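Local coordinates for protein aromatic-amino-acid:2-oxoglutarate transaminase (Candida albicans, PDB 6HND) that probably transfers amino groups between aromatic amino acids (or 2-aminoadipate) and 2-oxo acids, using pyridoxal 5'-phosphate as cofactor, at residues V186-S192 / G472-V477; I122-L128 / G375-T379. All coordinates share one frame; numbering follows the deposited sequence.

Contact 1. Residues V186-S192 / G472-V477. With PLP (pyridoxal-5'-phosphate), chain E.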
ATOM      1  N   VAL B 186      15.907  -0.260 -20.169  1.00 29.58           N
ATOM      2  CA  VAL B 186      16.341  -0.581 -18.788  1.00 30.38           C
ATOM      3  C   VAL B 186      17.840  -0.889 -18.812  1.00 33.72           C
ATOM      4  O   VAL B 186      18.291  -1.632 -19.717  1.00 32.89           O
ATOM      5  CB  VAL B 186      15.499  -1.736 -18.226  1.00 31.31           C
ATOM      6  CG1 VAL B 186      15.951  -2.140 -16.844  1.00 31.49           C
ATOM      7  CG2 VAL B 186      14.015  -1.391 -18.205  1.00 33.46           C
ATOM      8  N   GLU B 187      18.580  -0.339 -17.847  1.00 33.44           N
ATOM      9  CA  GLU B 187      19.999  -0.725 -17.582  1.00 33.57           C
ATOM     10  C   GLU B 187      20.095  -2.254 -17.531  1.00 33.02           C
ATOM     11  O   GLU B 187      19.314  -2.856 -16.812  1.00 36.83           O
ATOM     12  CB  GLU B 187      20.511  -0.026 -16.321  1.00 31.06           C
ATOM     13  CG  GLU B 187      20.597   1.482 -16.491  1.00 30.93           C
ATOM     14  CD  GLU B 187      20.629   2.324 -15.235  1.00 34.68           C
ATOM     15  OE1 GLU B 187      20.072   1.868 -14.215  1.00 37.78           O
ATOM     16  OE2 GLU B 187      21.117   3.480 -15.307  1.00 34.02           O
ATOM     17  N   GLU B 188      21.038  -2.832 -18.279  1.00 32.82           N
ATOM     18  CA  GLU B 188      21.145  -4.291 -18.543  1.00 34.88           C
ATOM     19  C   GLU B 188      21.304  -5.050 -17.226  1.00 35.70           C
ATOM     20  O   GLU B 188      20.838  -6.183 -17.197  1.00 32.50           O
ATOM     21  CB  GLU B 188      22.293  -4.630 -19.486  1.00 34.10           C
ATOM     22  CG  GLU B 188      23.689  -4.381 -18.932  1.00 33.02           C
ATOM     23  CD  GLU B 188      24.787  -4.847 -19.889  1.00 35.81           C
ATOM     24  OE1 GLU B 188      24.547  -5.865 -20.605  1.00 34.12           O
ATOM     25  OE2 GLU B 188      25.895  -4.198 -19.921  1.00 34.11           O
ATOM     26  N   PHE B 189      21.960  -4.455 -16.217  1.00 33.29           N
ATOM     27  CA  PHE B 189      21.899  -4.908 -14.800  1.00 32.69           C
ATOM     28  C   PHE B 189      21.092  -3.859 -14.051  1.00 36.08           C
ATOM     29  O   PHE B 189      21.417  -2.637 -14.194  1.00 35.03           O
ATOM     30  CB  PHE B 189      23.278  -5.116 -14.169  1.00 30.61           C
ATOM     31  CG  PHE B 189      24.130  -6.066 -14.967  1.00 31.18           C
ATOM     32  CD1 PHE B 189      24.018  -7.435 -14.795  1.00 28.97           C
ATOM     33  CD2 PHE B 189      25.016  -5.586 -15.920  1.00 31.46           C
ATOM     34  CE1 PHE B 189      24.765  -8.310 -15.558  1.00 27.05           C
ATOM     35  CE2 PHE B 189      25.751  -6.469 -16.693  1.00 31.58           C
ATOM     36  CZ  PHE B 189      25.614  -7.825 -16.520  1.00 27.80           C
ATOM     37  N   THR B 190      20.068  -4.306 -13.328  1.00 31.94           N
ATOM     38  CA  THR B 190      19.058  -3.393 -12.759  1.00 31.07           C
ATOM     39  C   THR B 190      18.494  -3.949 -11.443  1.00 36.62           C
ATOM     40  O   THR B 190      18.890  -5.066 -10.992  1.00 37.17           O
ATOM     41  CB  THR B 190      17.972  -3.120 -13.809  1.00 32.17           C
ATOM     42  OG1 THR B 190      17.198  -1.979 -13.426  1.00 33.96           O
ATOM     43  CG2 THR B 190      17.035  -4.288 -14.005  1.00 31.06           C
ATOM     44  N   PHE B 191      17.632  -3.145 -10.832  1.00 37.27           N
ATOM     45  CA  PHE B 191      16.691  -3.533  -9.763  1.00 37.20           C
ATOM     46  C   PHE B 191      15.598  -4.390 -10.409  1.00 33.55           C
ATOM     47  O   PHE B 191      14.597  -3.854 -10.907  1.00 32.28           O
ATOM     48  CB  PHE B 191      16.214  -2.270  -9.046  1.00 36.61           C
ATOM     49  CG  PHE B 191      15.311  -2.537  -7.877  1.00 36.57           C
ATOM     50  CD1 PHE B 191      15.790  -3.212  -6.773  1.00 36.12           C
ATOM     51  CD2 PHE B 191      13.987  -2.134  -7.894  1.00 36.41           C
ATOM     52  CE1 PHE B 191      14.953  -3.476  -5.704  1.00 38.80           C
ATOM     53  CE2 PHE B 191      13.153  -2.400  -6.820  1.00 42.43           C
ATOM     54  CZ  PHE B 191      13.644  -3.066  -5.724  1.00 39.37           C
ATOM     55  N   SER B 192      15.842  -5.700 -10.413  1.00 36.49           N
ATOM     56  CA  SER B 192      14.978  -6.803 -10.936  1.00 38.13           C
ATOM     57  C   SER B 192      13.485  -6.571 -10.700  1.00 32.59           C
ATOM     58  O   SER B 192      12.692  -6.786 -11.606  1.00 32.21           O
ATOM     59  CB  SER B 192      15.397  -8.138 -10.349  1.00 36.76           C
ATOM     60  OG  SER B 192      16.621  -8.551 -10.928  1.00 40.70           O
ATOM     61  N   GLY B 472      25.731 -11.208 -10.661  1.00 42.42           N
ATOM     62  CA  GLY B 472      25.207 -10.219 -11.619  1.00 39.95           C
ATOM     63  C   GLY B 472      24.201 -10.830 -12.576  1.00 37.53           C
ATOM     64  O   GLY B 472      23.272 -10.112 -12.982  1.00 35.64           O
ATOM     65  N   TYR B 473      24.341 -12.119 -12.901  1.00 38.26           N
ATOM     66  CA  TYR B 473      23.428 -12.821 -13.837  1.00 38.96           C
ATOM     67  C   TYR B 473      22.007 -12.855 -13.245  1.00 35.56           C
ATOM     68  O   TYR B 473      21.061 -12.897 -14.033  1.00 44.48           O
ATOM     69  CB  TYR B 473      23.970 -14.191 -14.259  1.00 37.16           C
ATOM     70  CG  TYR B 473      24.312 -15.141 -13.144  1.00 41.95           C
ATOM     71  CD1 TYR B 473      23.319 -15.765 -12.400  1.00 41.88           C
ATOM     72  CD2 TYR B 473      25.629 -15.464 -12.870  1.00 42.52           C
ATOM     73  CE1 TYR B 473      23.632 -16.648 -11.380  1.00 44.27           C
ATOM     74  CE2 TYR B 473      25.954 -16.373 -11.877  1.00 43.12           C
ATOM     75  CZ  TYR B 473      24.954 -16.966 -11.134  1.00 42.21           C
ATOM     76  OH  TYR B 473      25.282 -17.832 -10.138  1.00 48.81           O
ATOM     77  N   ASN B 474      21.836 -12.740 -11.928  1.00 34.83           N
ATOM     78  CA  ASN B 474      20.486 -12.670 -11.307  1.00 34.88           C
ATOM     79  C   ASN B 474      19.862 -11.275 -11.478  1.00 38.91           C
ATOM     80  O   ASN B 474      18.665 -11.120 -11.128  1.00 41.67           O
ATOM     81  CB  ASN B 474      20.509 -13.077  -9.837  1.00 38.77           C
ATOM     82  CG  ASN B 474      20.507 -14.580  -9.634  1.00 43.09           C
ATOM     83  OD1 ASN B 474      20.386 -15.355 -10.587  1.00 42.49           O
ATOM     84  ND2 ASN B 474      20.629 -14.994  -8.382  1.00 44.27           N
ATOM     85  N   MET B 475      20.579 -10.270 -11.981  1.00 34.27           N
ATOM     86  CA  MET B 475      20.022  -8.891 -11.959  1.00 38.56           C
ATOM     87  C   MET B 475      19.961  -8.306 -13.367  1.00 35.88           C
ATOM     88  O   MET B 475      20.076  -7.079 -13.507  1.00 38.29           O
ATOM     89  CB  MET B 475      20.850  -8.013 -11.032  1.00 41.87           C
ATOM     90  CG  MET B 475      20.591  -8.356  -9.574  1.00 47.41           C
ATOM     91  SD  MET B 475      21.689  -7.430  -8.472  1.00 57.80           S
ATOM     92  CE  MET B 475      23.267  -7.993  -9.106  1.00 57.58           C
ATOM     93  N   THR B 476      19.686  -9.167 -14.341  1.00 31.54           N
ATOM     94  CA  THR B 476      19.729  -8.857 -15.782  1.00 35.26           C
ATOM     95  C   THR B 476      18.317  -8.621 -16.289  1.00 34.42           C
ATOM     96  O   THR B 476      17.398  -9.251 -15.767  1.00 35.04           O
ATOM     97  CB  THR B 476      20.403  -9.968 -16.594  1.00 37.98           C
ATOM     98  OG1 THR B 476      19.749 -11.209 -16.313  1.00 40.36           O
ATOM     99  CG2 THR B 476      21.881 -10.061 -16.279  1.00 38.57           C
ATOM    100  N   VAL B 477      18.178  -7.746 -17.285  1.00 35.27           N
ATOM    101  CA  VAL B 477      16.955  -7.651 -18.123  1.00 36.41           C
ATOM    102  C   VAL B 477      16.895  -8.897 -19.012  1.00 39.58           C
ATOM    103  O   VAL B 477      15.837  -9.529 -19.065  1.00 42.36           O
ATOM    104  CB  VAL B 477      16.961  -6.346 -18.923  1.00 39.25           C
ATOM    105  CG1 VAL B 477      15.774  -6.288 -19.880  1.00 40.17           C
ATOM    106  CG2 VAL B 477      16.995  -5.148 -17.966  1.00 38.24           C
TER
HETATM  107  N1  PLP E 601      15.316   0.696  -6.318  1.00 39.90           N
HETATM  108  C2  PLP E 601      16.577   0.465  -5.977  1.00 44.47           C
HETATM  109  C2A PLP E 601      17.625   0.812  -6.978  1.00 44.21           C
HETATM  110  C3  PLP E 601      16.901  -0.057  -4.694  1.00 47.94           C
HETATM  111  O3  PLP E 601      18.212  -0.278  -4.373  1.00 45.93           O
HETATM  112  C4  PLP E 601      15.859  -0.352  -3.776  1.00 50.37           C
HETATM  113  C4A PLP E 601      16.202  -0.803  -2.406  1.00 56.35           C
HETATM  114  C5  PLP E 601      14.533  -0.077  -4.174  1.00 46.85           C
HETATM  115  C6  PLP E 601      14.329   0.419  -5.439  1.00 45.98           C
HETATM  116  C5A PLP E 601      13.331  -0.431  -3.338  1.00 42.50           C
HETATM  117  O4P PLP E 601      13.075   0.447  -2.210  1.00 42.56           O
HETATM  118  P   PLP E 601      11.744   0.231  -1.310  1.00 38.00           P
HETATM  119  O1P PLP E 601      10.633  -0.209  -2.256  1.00 37.33           O
HETATM  120  O2P PLP E 601      11.590   1.613  -0.679  1.00 34.05           O
HETATM  121  O3P PLP E 601      12.071  -0.832  -0.312  1.00 39.78           O
HETATM  122  O   HOH W   1      16.697 -10.125 -13.032  1.00 44.41           O
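Phe189 and Thr476 form a single backbone bridge, framed by two hydrogen bonds: Val477 N gives to Glu188 O at 3.1 Å, and Thr190 N gives to Met475 O at 2.8 Å. Each of these carbonyls also takes a CA-H...O contact, from Thr476 and Phe189 respectively. The side chains of Phe189 and Thr476 run side by side in the same direction; Thr476 CG2 lies 3.5 Å from Phe189 CE1, while the carbonyl oxygen of Gly472 meets the edge of the Phe189 ring in its plane, 3.3 Å from CD1. With CG1 anti to the backbone N (chi1 177°), Val186 presses that methyl tightly on Val477 CG2, at 3.4 Å. A water joins the other end, accepting from Ser192 OG at 2.6 Å and donating to the carbonyls of Asn474 and Thr476. Phe191 turns away from 472-477 and lays one ring face on the cofactor, CE2 standing 3.4 Å from PLP C6. The loop that follows strand 183-187 of the mixed seven-stranded sheet carries Phe191 into the cofactor pocket, where its ring stacks on the pyridine as an aromatic side chain does in other aminotransferases of this family.

Contact 2. Residues I122-L128 / G375-T379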
ATOM      1  N   ILE B 122       1.428  16.349  12.268  1.00 41.83           N
ATOM      2  CA  ILE B 122       0.176  15.553  12.137  1.00 37.51           C
ATOM      3  C   ILE B 122      -0.177  15.031  13.525  1.00 36.93           C
ATOM      4  O   ILE B 122       0.696  14.443  14.141  1.00 39.04           O
ATOM      5  CB  ILE B 122       0.349  14.437  11.096  1.00 35.85           C
ATOM      6  CG1 ILE B 122       1.014  14.978   9.830  1.00 34.39           C
ATOM      7  CG2 ILE B 122      -0.982  13.790  10.785  1.00 38.10           C
ATOM      8  CD1 ILE B 122       1.434  13.905   8.855  1.00 35.24           C
ATOM      9  N   ASP B 123      -1.404  15.283  13.985  1.00 36.02           N
ATOM     10  CA  ASP B 123      -1.946  14.749  15.254  1.00 37.89           C
ATOM     11  C   ASP B 123      -2.595  13.384  14.978  1.00 37.90           C
ATOM     12  O   ASP B 123      -2.777  13.006  13.773  1.00 32.26           O
ATOM     13  CB  ASP B 123      -2.879  15.766  15.920  1.00 41.66           C
ATOM     14  CG  ASP B 123      -4.055  16.230  15.076  1.00 40.29           C
ATOM     15  OD1 ASP B 123      -4.442  15.474  14.184  1.00 39.01           O
ATOM     16  OD2 ASP B 123      -4.586  17.349  15.341  1.00 38.35           O
ATOM     17  N   LEU B 124      -2.932  12.648  16.034  1.00 35.64           N
ATOM     18  CA  LEU B 124      -3.518  11.297  15.860  1.00 39.91           C
ATOM     19  C   LEU B 124      -4.992  11.413  15.442  1.00 41.53           C
ATOM     20  O   LEU B 124      -5.464  10.508  14.723  1.00 39.03           O
ATOM     21  CB  LEU B 124      -3.353  10.487  17.141  1.00 40.20           C
ATOM     22  CG  LEU B 124      -1.910  10.248  17.583  1.00 44.73           C
ATOM     23  CD1 LEU B 124      -1.892   9.528  18.926  1.00 46.69           C
ATOM     24  CD2 LEU B 124      -1.138   9.443  16.550  1.00 46.60           C
ATOM     25  N   ALA B 125      -5.697  12.486  15.816  1.00 42.53           N
ATOM     26  CA  ALA B 125      -7.103  12.711  15.387  1.00 43.00           C
ATOM     27  C   ALA B 125      -7.180  12.675  13.848  1.00 39.94           C
ATOM     28  O   ALA B 125      -8.078  12.005  13.280  1.00 36.05           O
ATOM     29  CB  ALA B 125      -7.631  14.010  15.954  1.00 44.90           C
ATOM     30  N   ARG B 126      -6.241  13.317  13.176  1.00 36.37           N
ATOM     31  CA  ARG B 126      -6.186  13.253  11.692  1.00 41.18           C
ATOM     32  C   ARG B 126      -5.335  12.062  11.214  1.00 38.99           C
ATOM     33  O   ARG B 126      -5.707  11.457  10.187  1.00 38.81           O
ATOM     34  CB  ARG B 126      -5.750  14.614  11.157  1.00 41.42           C
ATOM     35  CG  ARG B 126      -6.904  15.601  11.204  1.00 47.74           C
ATOM     36  CD  ARG B 126      -6.497  17.029  11.009  1.00 52.33           C
ATOM     37  NE  ARG B 126      -5.803  17.531  12.185  1.00 54.38           N
ATOM     38  CZ  ARG B 126      -5.401  18.782  12.307  1.00 51.07           C
ATOM     39  NH1 ARG B 126      -5.654  19.631  11.329  1.00 52.97           N
ATOM     40  NH2 ARG B 126      -4.743  19.178  13.380  1.00 47.29           N
ATOM     41  N   GLY B 127      -4.248  11.734  11.920  1.00 38.01           N
ATOM     42  CA  GLY B 127      -3.285  10.695  11.500  1.00 36.72           C
ATOM     43  C   GLY B 127      -3.929   9.321  11.436  1.00 36.08           C
ATOM     44  O   GLY B 127      -3.599   8.538  10.511  1.00 36.94           O
ATOM     45  N   LEU B 128      -4.822   9.042  12.383  1.00 34.03           N
ATOM     46  CA  LEU B 128      -5.583   7.783  12.466  1.00 34.63           C
ATOM     47  C   LEU B 128      -6.935   7.854  11.746  1.00 36.39           C
ATOM     48  O   LEU B 128      -7.630   6.785  11.673  1.00 34.13           O
ATOM     49  CB  LEU B 128      -5.729   7.462  13.944  1.00 34.88           C
ATOM     50  CG  LEU B 128      -4.399   7.181  14.602  1.00 33.44           C
ATOM     51  CD1 LEU B 128      -4.574   6.927  16.083  1.00 38.04           C
ATOM     52  CD2 LEU B 128      -3.744   6.008  13.907  1.00 36.42           C
ATOM     53  N   GLY B 375      -1.320   6.192   7.395  1.00 30.18           N
ATOM     54  CA  GLY B 375      -1.385   7.501   8.065  1.00 29.92           C
ATOM     55  C   GLY B 375      -0.602   7.492   9.359  1.00 31.57           C
ATOM     56  O   GLY B 375       0.024   8.523   9.673  1.00 32.68           O
ATOM     57  N   LEU B 376      -0.630   6.380  10.095  1.00 31.35           N
ATOM     58  CA  LEU B 376       0.079   6.274  11.404  1.00 34.62           C
ATOM     59  C   LEU B 376       1.566   6.446  11.114  1.00 34.15           C
ATOM     60  O   LEU B 376       2.245   7.084  11.904  1.00 38.11           O
ATOM     61  CB  LEU B 376      -0.223   4.923  12.081  1.00 33.00           C
ATOM     62  CG  LEU B 376       0.519   4.668  13.397  1.00 38.16           C
ATOM     63  CD1 LEU B 376       0.395   5.846  14.359  1.00 37.06           C
ATOM     64  CD2 LEU B 376       0.056   3.384  14.071  1.00 39.26           C
ATOM     65  N   THR B 377       2.049   5.892  10.005  1.00 32.78           N
ATOM     66  CA  THR B 377       3.491   5.925   9.649  1.00 32.21           C
ATOM     67  C   THR B 377       3.853   7.324   9.168  1.00 33.18           C
ATOM     68  O   THR B 377       4.910   7.820   9.586  1.00 33.65           O
ATOM     69  CB  THR B 377       3.828   4.876   8.599  1.00 32.03           C
ATOM     70  OG1 THR B 377       3.522   3.644   9.249  1.00 32.92           O
ATOM     71  CG2 THR B 377       5.267   4.950   8.122  1.00 31.65           C
ATOM     72  N   GLN B 378       3.018   7.906   8.303  1.00 33.83           N
ATOM     73  CA  GLN B 378       3.164   9.307   7.840  1.00 35.27           C
ATOM     74  C   GLN B 378       3.232  10.204   9.077  1.00 35.71           C
ATOM     75  O   GLN B 378       4.002  11.161   9.058  1.00 35.75           O
ATOM     76  CB  GLN B 378       1.992   9.740   6.972  1.00 32.92           C
ATOM     77  CG  GLN B 378       1.958   9.089   5.605  1.00 34.26           C
ATOM     78  CD  GLN B 378       0.871   9.686   4.744  1.00 36.03           C
ATOM     79  OE1 GLN B 378       0.879  10.896   4.462  1.00 34.76           O
ATOM     80  NE2 GLN B 378      -0.059   8.839   4.309  1.00 32.46           N
ATOM     81  N   THR B 379       2.406   9.917  10.082  1.00 36.81           N
ATOM     82  CA  THR B 379       2.309  10.718  11.327  1.00 39.39           C
ATOM     83  C   THR B 379       3.646  10.598  12.063  1.00 36.84           C
ATOM     84  O   THR B 379       4.250  11.640  12.297  1.00 35.87           O
ATOM     85  CB  THR B 379       1.100  10.296  12.171  1.00 36.95           C
ATOM     86  OG1 THR B 379      -0.056  10.522  11.370  1.00 36.77           O
ATOM     87  CG2 THR B 379       0.984  11.045  13.482  1.00 38.98           C
TER
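Thr379, Ile122 and Leu376 bury the most surface where helix 124-127 and the residues just before it pack on the first turn of helix 375-388, at the dimer interface of this aminotransferase. No hydrogen bond crosses between the segments. Thr379 sits at the centre: its OG1 lies 3.2 Å from Gly127 CA and 3.4 Å from Ile122 CG2, while its methyl CG2 rests 3.5 Å from Ile122 O and also touches Leu124 CD2. The absence of a side chain at Gly127 is what lets the hydroxyl come so close; Gly375 likewise lets Gly127 O approach its CA, at 3.5 Å. Ile122 reaches over Thr379 with two branches, CG2 against the hydroxyl and CD1 against the carbonyl oxygen of Gln378. Leu376 extends alongside Leu128, both pointing the same way, and Leu128 CD2 touches Leu376 CB at 4.1 Å. Leu376 also packs on Ile380 of the second subunit, and Leu128 on Ala344 of the second subunit. Behind the contact, Asp123 OD1 caps helix 124-127 by accepting from Arg126 N, and Arg126 grips the Asp123 carboxylate side-on with NE and NH2. OG1 anti to the carbonyl carbon (chi1 -61°) points the Thr379 hydroxyl back one turn of its helix, where it donates to Gly375 O at 2.6 Å from above the carbonyl plane, on the opposite face from Thr379 N.

Both contacts are buried, on opposite sides of the chain's centre, and they share no helix or strand. The centre of contact 1 is about 15 Å from the centre of the chain and that of contact 2 about 25 Å, so contact 2 is peripheral in its own chain, and the second subunit packs against it. Contact 1 joins the end of a central-sheet strand to a loop through backbone hydrogen bonds and a water; no other protein chain touches it. Contact 2 relies on methyls, glycines and a threonine hydroxyl, with no hydrogen bond between its two segments. They differ in relation to the cofactor: Phe191 of contact 1 stacks on PLP, whereas contact 2 touches none.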